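Polysialic acid O-acetyltransferase (Escherichia coli, PDB 3JQY) catalyses the transfer of acetyl groups from acetyl-CoA to O7 or O9 of the sialic acid residues in long capsular polysialic acid chains. Local coordinates at residues B[67-77]-B[88-98]; B[177-188]-B[194-204]. All blocks are in the same frame, centred on the assembly; numbering follows the deposited sequence.

Contact 1: B[67-77]-B[88-98]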
loop_
_atom_site.group_PDB
_atom_site.type_symbol
_atom_site.label_atom_id
_atom_site.label_comp_id
_atom_site.label_asym_id
_atom_site.label_seq_id
_atom_site.Cartn_x
_atom_site.Cartn_y
_atom_site.Cartn_z
ATOM N N GLU B 67 -19.762 17.640 16.706
ATOM C CA GLU B 67 -20.928 17.519 17.578
ATOM C C GLU B 67 -20.653 16.734 18.863
ATOM O O GLU B 67 -19.566 16.186 19.052
ATOM C CB GLU B 67 -22.111 16.937 16.800
ATOM C CG GLU B 67 -22.477 17.784 15.574
ATOM C CD GLU B 67 -23.731 17.313 14.866
ATOM O OE1 GLU B 67 -24.279 16.257 15.251
ATOM O OE2 GLU B 67 -24.178 18.013 13.924
ATOM N N ASP B 68 -21.642 16.719 19.754
ATOM C CA ASP B 68 -21.549 15.965 21.002
ATOM C C ASP B 68 -21.282 14.490 20.705
ATOM O O ASP B 68 -21.722 13.958 19.675
ATOM C CB ASP B 68 -22.860 16.070 21.786
ATOM C CG ASP B 68 -23.014 17.391 22.535
ATOM O OD1 ASP B 68 -22.048 18.180 22.616
ATOM O OD2 ASP B 68 -24.124 17.633 23.062
ATOM N N ASP B 69 -20.562 13.841 21.617
ATOM C CA ASP B 69 -20.360 12.394 21.602
ATOM C C ASP B 69 -19.564 11.864 20.417
ATOM O O ASP B 69 -19.596 10.671 20.126
ATOM C CB ASP B 69 -21.698 11.668 21.722
ATOM C CG ASP B 69 -22.400 11.978 23.030
ATOM O OD1 ASP B 69 -21.694 12.192 24.034
ATOM O OD2 ASP B 69 -23.645 12.016 23.049
ATOM N N VAL B 70 -18.835 12.751 19.753
ATOM C CA VAL B 70 -17.877 12.322 18.757
ATOM C C VAL B 70 -16.586 11.929 19.477
ATOM O O VAL B 70 -16.216 12.538 20.482
ATOM C CB VAL B 70 -17.626 13.449 17.736
ATOM C CG1 VAL B 70 -16.543 13.042 16.734
ATOM C CG2 VAL B 70 -18.924 13.797 17.024
ATOM N N GLU B 71 -15.923 10.885 18.992
ATOM C CA GLU B 71 -14.611 10.530 19.497
ATOM C C GLU B 71 -13.563 10.915 18.461
ATOM O O GLU B 71 -13.547 10.365 17.364
ATOM C CB GLU B 71 -14.540 9.023 19.751
ATOM C CG GLU B 71 -13.140 8.496 20.014
ATOM C CD GLU B 71 -13.094 6.975 20.013
ATOM O OE1 GLU B 71 -12.470 6.392 19.097
ATOM O OE2 GLU B 71 -13.692 6.361 20.922
ATOM N N CYS B 72 -12.713 11.878 18.801
ATOM C CA CYS B 72 -11.613 12.281 17.936
ATOM C C CYS B 72 -10.320 11.864 18.600
ATOM O O CYS B 72 -10.039 12.281 19.722
ATOM C CB CYS B 72 -11.596 13.796 17.754
ATOM S SG CYS B 72 -13.086 14.464 17.020
ATOM N N ARG B 73 -9.544 11.032 17.916
ATOM C CA ARG B 73 -8.232 10.635 18.416
ATOM C C ARG B 73 -7.173 10.815 17.337
ATOM O O ARG B 73 -7.273 10.249 16.244
ATOM C CB ARG B 73 -8.269 9.191 18.937
ATOM C CG ARG B 73 -9.277 9.001 20.069
ATOM C CD ARG B 73 -9.459 7.538 20.439
ATOM N NE ARG B 73 -8.249 6.956 21.014
ATOM C CZ ARG B 73 -7.891 7.074 22.290
ATOM N NH1 ARG B 73 -8.644 7.764 23.140
ATOM N NH2 ARG B 73 -6.774 6.496 22.715
ATOM N N TRP B 74 -6.167 11.623 17.650
ATOM C CA TRP B 74 -5.137 11.992 16.684
ATOM C C TRP B 74 -5.750 12.514 15.392
ATOM O O TRP B 74 -5.312 12.181 14.296
ATOM C CB TRP B 74 -4.181 10.822 16.427
ATOM C CG TRP B 74 -3.335 10.561 17.618
ATOM C CD1 TRP B 74 -2.202 11.232 17.981
ATOM C CD2 TRP B 74 -3.564 9.581 18.630
ATOM N NE1 TRP B 74 -1.707 10.722 19.156
ATOM C CE2 TRP B 74 -2.525 9.706 19.575
ATOM C CE3 TRP B 74 -4.541 8.602 18.826
ATOM C CZ2 TRP B 74 -2.434 8.888 20.698
ATOM C CZ3 TRP B 74 -4.452 7.791 19.945
ATOM C CH2 TRP B 74 -3.406 7.940 20.866
ATOM N N LEU B 75 -6.775 13.341 15.544
ATOM C CA LEU B 75 -7.373 14.014 14.401
ATOM C C LEU B 75 -6.694 15.369 14.191
ATOM O O LEU B 75 -6.510 16.126 15.145
ATOM C CB LEU B 75 -8.865 14.224 14.655
ATOM C CG LEU B 75 -9.584 15.100 13.627
ATOM C CD1 LEU B 75 -9.666 14.378 12.293
ATOM C CD2 LEU B 75 -10.972 15.475 14.127
ATOM N N THR B 76 -6.322 15.661 12.945
ATOM C CA THR B 76 -5.800 16.970 12.565
ATOM C C THR B 76 -6.675 17.501 11.440
ATOM O O THR B 76 -6.860 16.829 10.428
ATOM C CB THR B 76 -4.341 16.895 12.065
ATOM O OG1 THR B 76 -3.507 16.330 13.082
ATOM C CG2 THR B 76 -3.816 18.294 11.706
ATOM N N VAL B 77 -7.231 18.690 11.635
ATOM C CA VAL B 77 -8.029 19.353 10.608
ATOM C C VAL B 77 -7.308 20.625 10.194
ATOM O O VAL B 77 -7.071 21.504 11.016
ATOM C CB VAL B 77 -9.438 19.717 11.114
ATOM C CG1 VAL B 77 -10.249 20.318 9.995
ATOM C CG2 VAL B 77 -10.139 18.485 11.678
ATOM N N ILE B 88 -18.560 17.362 11.616
ATOM C CA ILE B 88 -18.507 15.972 12.031
ATOM C C ILE B 88 -19.693 15.686 12.945
ATOM O O ILE B 88 -19.796 16.242 14.035
ATOM C CB ILE B 88 -17.181 15.662 12.734
ATOM C CG1 ILE B 88 -16.007 15.978 11.798
ATOM C CG2 ILE B 88 -17.139 14.206 13.188
ATOM C CD1 ILE B 88 -14.645 15.708 12.395
ATOM N N HIS B 89 -20.590 14.821 12.484
ATOM C CA HIS B 89 -21.861 14.581 13.176
ATOM C C HIS B 89 -21.734 13.682 14.405
ATOM O O HIS B 89 -20.776 12.922 14.543
ATOM C CB HIS B 89 -22.881 13.966 12.216
ATOM C CG HIS B 89 -23.495 14.941 11.258
ATOM N ND1 HIS B 89 -22.798 15.499 10.209
ATOM C CD2 HIS B 89 -24.758 15.426 11.170
ATOM C CE1 HIS B 89 -23.598 16.298 9.525
ATOM N NE2 HIS B 89 -24.792 16.272 10.089
ATOM N N LYS B 90 -22.735 13.759 15.280
ATOM C CA LYS B 90 -22.709 13.074 16.573
ATOM C C LYS B 90 -22.465 11.572 16.501
ATOM O O LYS B 90 -22.854 10.903 15.537
ATOM C CB LYS B 90 -24.017 13.342 17.328
ATOM C CG LYS B 90 -25.257 12.987 16.531
ATOM C CD LYS B 90 -26.499 12.897 17.421
ATOM C CE LYS B 90 -26.815 14.222 18.097
ATOM N NZ LYS B 90 -28.039 14.131 18.955
ATOM N N ASN B 91 -21.795 11.062 17.531
ATOM C CA ASN B 91 -21.602 9.631 17.745
ATOM C C ASN B 91 -20.685 8.951 16.734
ATOM O O ASN B 91 -20.628 7.728 16.662
ATOM C CB ASN B 91 -22.947 8.919 17.828
ATOM C CG ASN B 91 -23.705 9.277 19.086
ATOM O OD1 ASN B 91 -23.267 8.963 20.190
ATOM N ND2 ASN B 91 -24.839 9.947 18.927
ATOM N N SER B 92 -19.965 9.744 15.958
ATOM C CA SER B 92 -18.979 9.208 15.030
ATOM C C SER B 92 -17.644 9.018 15.744
ATOM O O SER B 92 -17.438 9.531 16.844
ATOM C CB SER B 92 -18.806 10.144 13.834
ATOM O OG SER B 92 -18.473 11.453 14.266
ATOM N N LYS B 93 -16.735 8.286 15.113
ATOM C CA LYS B 93 -15.411 8.070 15.675
ATOM C C LYS B 93 -14.407 8.340 14.574
ATOM O O LYS B 93 -14.484 7.732 13.506
ATOM C CB LYS B 93 -15.256 6.628 16.158
ATOM C CG LYS B 93 -16.267 6.218 17.221
ATOM C CD LYS B 93 -15.902 4.856 17.791
ATOM C CE LYS B 93 -16.897 4.410 18.844
ATOM N NZ LYS B 93 -16.497 3.098 19.426
ATOM N N ILE B 94 -13.467 9.246 14.821
ATOM C CA ILE B 94 -12.578 9.683 13.748
ATOM C C ILE B 94 -11.125 9.824 14.185
ATOM O O ILE B 94 -10.822 10.162 15.339
ATOM C CB ILE B 94 -13.073 11.001 13.119
ATOM C CG1 ILE B 94 -12.234 11.355 11.888
ATOM C CG2 ILE B 94 -13.058 12.114 14.146
ATOM C CD1 ILE B 94 -12.902 12.321 10.942
ATOM N N LYS B 95 -10.239 9.517 13.242
ATOM C CA LYS B 95 -8.805 9.690 13.378
ATOM C C LYS B 95 -8.304 10.189 12.024
ATOM O O LYS B 95 -9.040 10.155 11.042
ATOM C CB LYS B 95 -8.137 8.347 13.692
ATOM C CG LYS B 95 -8.765 7.612 14.866
ATOM C CD LYS B 95 -7.977 6.371 15.248
ATOM C CE LYS B 95 -8.703 5.601 16.343
ATOM N NZ LYS B 95 -7.755 4.833 17.193
ATOM N N GLY B 96 -7.060 10.651 11.965
ATOM C CA GLY B 96 -6.456 11.000 10.692
ATOM C C GLY B 96 -6.362 12.476 10.361
ATOM O O GLY B 96 -6.371 13.337 11.243
ATOM N N ASP B 97 -6.259 12.761 9.068
ATOM C CA ASP B 97 -5.992 14.113 8.606
ATOM C C ASP B 97 -7.047 14.562 7.616
ATOM O O ASP B 97 -7.240 13.927 6.582
ATOM C CB ASP B 97 -4.622 14.167 7.937
ATOM C CG ASP B 97 -3.489 13.910 8.916
ATOM O OD1 ASP B 97 -2.869 12.831 8.837
ATOM O OD2 ASP B 97 -3.236 14.781 9.775
ATOM N N ILE B 98 -7.714 15.668 7.927
ATOM C CA ILE B 98 -8.672 16.257 7.007
ATOM C C ILE B 98 -8.156 17.617 6.565
ATOM O O ILE B 98 -7.959 18.502 7.389
ATOM C CB ILE B 98 -10.046 16.468 7.667
ATOM C CG1 ILE B 98 -10.644 15.130 8.121
ATOM C CG2 ILE B 98 -10.987 17.183 6.704
ATOM C CD1 ILE B 98 -11.945 15.291 8.903
HETATM O O HOH W 1 -18.404 8.301 19.333
HETATM O O HOH W 2 -25.680 10.371 22.044
HETATM O O HOH W 3 -11.385 7.547 17.067
HETATM O O HOH W 4 -14.085 3.606 20.960
HETATM O O HOH W 5 -3.552 13.421 12.529
#
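The carboxylate of E67 reaches over to the backbone of K90, and farther along V70, C72 and L75 meet I88 and I94, so that 67-77 and 88-98 stack as successive coils of a left-handed parallel beta-helix. E67 CB lies 3.6 Å from K90 N, and CG passes 3.5 Å from I88 O, the same carbonyl that accepts the amide of E67. With CG beside the backbone N (chi1 -58°) and the chain extended, CD arrives 3.7 Å from H89 CA. There OE1 accepts K90 N at 2.9 Å, the donor standing 47° out of the carboxylate plane, while OE2 rests over one face of the imidazole, 3.8 Å from H89 CD2, and forms a salt bridge with R87. H89 ND1 is hydrogen-bonded to I108 O. Glutamate suits the place because its length lets one oxygen take an amide at the turn and the other a charged partner.

Beyond the turn the coils join by parallel-strand bonds, E71 to S92 and I94, R73 to I94, then T76 to G96 and I98. Apolar groups fill the face carrying C72, L75 and I94: C72 SG lies 3.7 Å from I94 CG2, and L75 meets I88 tip to tip, CD2 to CD1, at 4.1 Å. Apolar side chains need no bonding partners on this buried side. The face of E71 and K93 is wetter; one water accepts from K93 NZ and donates to E71 OE2, which also accepts a hydrogen bond from N49. At the corner the register slips by one residue in a beta bulge. G96 sits there with backbone angles at which a side chain would press against the preceding carbonyl, and its N reaches W74 O at 3.3 Å from above the carbonyl plane.

Contact 2: B[177-188]-B[194-204]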
loop_
_atom_site.group_PDB
_atom_site.type_symbol
_atom_site.label_atom_id
_atom_site.label_comp_id
_atom_site.label_asym_id
_atom_site.label_seq_id
_atom_site.Cartn_x
_atom_site.Cartn_y
_atom_site.Cartn_z
ATOM N N SER B 177 -7.871 3.785 -1.698
ATOM C CA SER B 177 -8.003 5.173 -2.131
ATOM C C SER B 177 -9.263 5.300 -2.957
ATOM O O SER B 177 -9.541 4.469 -3.838
ATOM C CB SER B 177 -6.809 5.617 -2.974
ATOM O OG SER B 177 -5.694 5.904 -2.159
ATOM N N ILE B 178 -10.031 6.333 -2.660
ATOM C CA ILE B 178 -11.142 6.717 -3.511
ATOM C C ILE B 178 -10.751 8.019 -4.201
ATOM O O ILE B 178 -10.414 9.001 -3.541
ATOM C CB ILE B 178 -12.433 6.870 -2.703
ATOM C CG1 ILE B 178 -12.811 5.532 -2.065
ATOM C CG2 ILE B 178 -13.567 7.351 -3.593
ATOM C CD1 ILE B 178 -14.128 5.559 -1.327
ATOM N N MET B 179 -10.764 8.010 -5.531
ATOM C CA MET B 179 -10.285 9.152 -6.316
ATOM C C MET B 179 -11.393 10.143 -6.679
ATOM O O MET B 179 -12.555 9.948 -6.324
ATOM C CB MET B 179 -9.560 8.667 -7.576
ATOM C CG MET B 179 -8.365 7.757 -7.295
ATOM S SD MET B 179 -7.223 8.465 -6.079
ATOM C CE MET B 179 -5.737 7.517 -6.413
ATOM N N LYS B 180 -11.029 11.218 -7.380
ATOM C CA LYS B 180 -11.963 12.328 -7.552
ATOM C C LYS B 180 -13.201 11.954 -8.365
ATOM O O LYS B 180 -13.139 11.127 -9.285
ATOM C CB LYS B 180 -11.268 13.541 -8.176
ATOM C CG LYS B 180 -10.838 13.341 -9.628
ATOM C CD LYS B 180 -9.998 14.530 -10.086
ATOM C CE LYS B 180 -9.478 14.337 -11.502
ATOM N NZ LYS B 180 -8.617 13.120 -11.613
ATOM N N GLY B 181 -14.327 12.553 -7.998
ATOM C CA GLY B 181 -15.551 12.427 -8.768
ATOM C C GLY B 181 -16.299 11.131 -8.535
ATOM O O GLY B 181 -17.261 10.833 -9.241
ATOM N N VAL B 182 -15.866 10.358 -7.546
ATOM C CA VAL B 182 -16.473 9.060 -7.301
ATOM C C VAL B 182 -17.600 9.127 -6.268
ATOM O O VAL B 182 -17.459 9.740 -5.206
ATOM C CB VAL B 182 -15.420 8.030 -6.829
ATOM C CG1 VAL B 182 -16.099 6.753 -6.321
ATOM C CG2 VAL B 182 -14.455 7.713 -7.956
ATOM N N SER B 183 -18.722 8.495 -6.605
ATOM C CA SER B 183 -19.808 8.258 -5.661
ATOM C C SER B 183 -19.867 6.765 -5.363
ATOM O O SER B 183 -19.710 5.941 -6.268
ATOM C CB SER B 183 -21.141 8.693 -6.267
ATOM O OG SER B 183 -21.197 10.102 -6.395
ATOM N N VAL B 184 -20.090 6.423 -4.097
ATOM C CA VAL B 184 -20.301 5.037 -3.688
ATOM C C VAL B 184 -21.692 4.902 -3.082
ATOM O O VAL B 184 -22.010 5.555 -2.088
ATOM C CB VAL B 184 -19.266 4.569 -2.657
ATOM C CG1 VAL B 184 -19.565 3.139 -2.237
ATOM C CG2 VAL B 184 -17.855 4.668 -3.235
ATOM N N GLY B 185 -22.519 4.063 -3.696
ATOM C CA GLY B 185 -23.905 3.919 -3.285
ATOM C C GLY B 185 -24.092 3.226 -1.951
ATOM O O GLY B 185 -23.211 2.519 -1.473
ATOM N N SER B 186 -25.267 3.423 -1.363
ATOM C CA SER B 186 -25.579 2.906 -0.033
ATOM C C SER B 186 -25.551 1.377 0.012
ATOM O O SER B 186 -25.971 0.712 -0.935
ATOM C CB SER B 186 -26.955 3.444 0.400
ATOM O OG SER B 186 -27.296 3.017 1.700
ATOM N N GLY B 187 -25.030 0.823 1.104
ATOM C CA GLY B 187 -24.989 -0.619 1.284
ATOM C C GLY B 187 -23.817 -1.310 0.620
ATOM O O GLY B 187 -23.647 -2.526 0.739
ATOM N N SER B 188 -23.010 -0.543 -0.094
ATOM C CA SER B 188 -21.923 -1.134 -0.865
ATOM C C SER B 188 -20.665 -1.368 -0.039
ATOM O O SER B 188 -20.521 -0.849 1.078
ATOM C CB SER B 188 -21.618 -0.270 -2.089
ATOM O OG SER B 188 -22.725 -0.285 -2.970
ATOM N N SER B 194 -8.217 -1.545 -2.714
ATOM C CA SER B 194 -8.779 -0.971 -3.935
ATOM C C SER B 194 -8.269 0.439 -4.222
ATOM O O SER B 194 -7.938 1.188 -3.310
ATOM C CB SER B 194 -10.307 -0.932 -3.843
ATOM O OG SER B 194 -10.837 -2.244 -3.758
ATOM N N ILE B 195 -8.220 0.792 -5.503
ATOM C CA ILE B 195 -8.210 2.195 -5.903
ATOM C C ILE B 195 -9.430 2.401 -6.786
ATOM O O ILE B 195 -9.521 1.851 -7.882
ATOM C CB ILE B 195 -6.913 2.616 -6.630
ATOM C CG1 ILE B 195 -5.711 2.442 -5.692
ATOM C CG2 ILE B 195 -7.033 4.064 -7.103
ATOM C CD1 ILE B 195 -4.389 3.007 -6.217
ATOM N N VAL B 196 -10.387 3.166 -6.272
ATOM C CA VAL B 196 -11.675 3.353 -6.925
ATOM C C VAL B 196 -11.654 4.635 -7.742
ATOM O O VAL B 196 -11.434 5.725 -7.199
ATOM C CB VAL B 196 -12.812 3.431 -5.892
ATOM C CG1 VAL B 196 -14.158 3.555 -6.601
ATOM C CG2 VAL B 196 -12.785 2.212 -4.966
ATOM N N THR B 197 -11.878 4.508 -9.047
ATOM C CA THR B 197 -11.783 5.656 -9.945
ATOM C C THR B 197 -13.101 5.983 -10.645
ATOM O O THR B 197 -13.220 7.038 -11.263
ATOM C CB THR B 197 -10.694 5.437 -11.020
ATOM O OG1 THR B 197 -11.025 4.286 -11.807
ATOM C CG2 THR B 197 -9.338 5.213 -10.368
ATOM N N LYS B 198 -14.052 5.121 -10.448
ATOM C CA LYS B 198 -15.348 5.319 -11.095
ATOM C C LYS B 198 -16.490 5.011 -10.131
ATOM O O LYS B 198 -16.310 4.266 -9.170
ATOM C CB LYS B 198 -15.466 4.421 -12.327
ATOM C CG LYS B 198 -14.480 4.764 -13.429
ATOM C CD LYS B 198 -14.666 3.826 -14.610
ATOM C CE LYS B 198 -13.663 4.103 -15.722
ATOM N NZ LYS B 198 -13.850 5.475 -16.284
ATOM N N ASP B 199 -17.683 5.549 -10.315
ATOM C CA ASP B 199 -18.807 5.342 -9.396
ATOM C C ASP B 199 -19.049 3.865 -9.103
ATOM O O ASP B 199 -18.899 3.014 -9.984
ATOM C CB ASP B 199 -20.098 5.936 -9.971
ATOM C CG ASP B 199 -20.057 7.448 -10.085
ATOM O OD1 ASP B 199 -19.160 8.075 -9.492
ATOM O OD2 ASP B 199 -20.934 8.016 -10.774
ATOM N N VAL B 200 -19.419 3.571 -7.858
ATOM C CA VAL B 200 -19.865 2.241 -7.467
ATOM C C VAL B 200 -21.337 2.350 -7.073
ATOM O O VAL B 200 -21.677 3.090 -6.159
ATOM C CB VAL B 200 -19.058 1.715 -6.262
ATOM C CG1 VAL B 200 -19.572 0.339 -5.823
ATOM C CG2 VAL B 200 -17.583 1.654 -6.596
ATOM N N PRO B 201 -22.225 1.631 -7.776
ATOM C CA PRO B 201 -23.651 1.771 -7.452
ATOM C C PRO B 201 -24.006 1.160 -6.095
ATOM O O PRO B 201 -23.187 0.481 -5.472
ATOM C CB PRO B 201 -24.354 0.992 -8.580
ATOM C CG PRO B 201 -23.285 0.663 -9.590
ATOM C CD PRO B 201 -21.996 0.630 -8.829
ATOM N N SER B 202 -25.237 1.400 -5.653
ATOM C CA SER B 202 -25.724 0.884 -4.379
ATOM C C SER B 202 -25.743 -0.642 -4.329
ATOM O O SER B 202 -25.980 -1.300 -5.336
ATOM C CB SER B 202 -27.131 1.423 -4.116
ATOM O OG SER B 202 -27.640 0.914 -2.898
ATOM N N MET B 203 -25.475 -1.197 -3.150
ATOM C CA MET B 203 -25.551 -2.639 -2.920
ATOM C C MET B 203 -24.650 -3.469 -3.841
ATOM O O MET B 203 -25.049 -4.520 -4.337
ATOM C CB MET B 203 -27.007 -3.112 -2.973
ATOM C CG MET B 203 -27.821 -2.610 -1.775
ATOM S SD MET B 203 -29.592 -2.983 -1.846
ATOM C CE MET B 203 -30.097 -1.873 -3.159
ATOM N N CYS B 204 -23.424 -2.992 -4.046
ATOM C CA CYS B 204 -22.426 -3.715 -4.835
ATOM C C CYS B 204 -21.133 -3.827 -4.055
ATOM O O CYS B 204 -20.836 -2.972 -3.231
ATOM C CB CYS B 204 -22.106 -2.965 -6.122
ATOM S SG CYS B 204 -23.421 -2.936 -7.343
HETATM O O HOH W 6 -11.603 9.143 -10.432
#
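Near the C-terminal end of the left-handed beta-helix, coils 177-188 and 194-204 meet in a short parallel ladder, S177 and I178 on I195 and V196, and after a loop in a single backbone bridge of V184 with V200. K180 and K198 in the loops belong, by similarity, to the acetyl-CoA site; one water donates to both K180 O and T197 O, and K180 NZ forms a salt bridge with D145. Apolar side chains tie the loops down. V182 CG1 lies 3.8 Å from V196 CG1, the two side chains crossing at about a right angle, and M179, bent at chi2 (-51°), sets CE 3.8 Å from I195 CG2. D199 extends the bonding where the strands part: its OD1 accepts S183 N at 3.0 Å from above the carboxylate plane.

The type II turn from G185 to S188 is tied to 201-204 by serines, small enough for hydroxyls to reach main-chain groups directly. S186 O accepts twice, from S202 OG at 2.6 Å and from M203 N at 3.0 Å. Buried S188 works both ways. Its OG donates to P201 O at 2.7 Å, in the carbonyl plane and on a lone pair, and accepts C204 N at 3.0 Å along an almost straight line (176°). An alanine here would remove both bonds and is likely to leave C204 N and P201 O without these mates. G185 admits the close approach of S202, since a CB on it would collide with S202 N.

Strand 139-142 packs on S177, I178 and M179, while strand 211-216 lies against V196, V200 and C204. Y192 of a second subunit packs on S177, M179 and I195; M203 touches helix 233-245 and I152 of a third subunit.

Overall arrangement
Contacts 1 and 2 join successive coils of one beta-helix and reach the same parallel sheet, yet their centres lie about 23 Å apart on opposite sides of the chain's centre, and their nearest atoms are about 12 Å apart. Both are partly buried, contact 2 the more so, with 13 buried residues against nine. Main-chain bonds and apolar side chains join the coils in both. No other subunit touches contact 1, where E67 adds its carboxylate and charged chains meet through water. Contact 2 meets both other subunits of the trimer and carries lysines assigned by similarity to acetyl-CoA binding; there serine hydroxyls, and one aspartate, add bonds to main-chain groups.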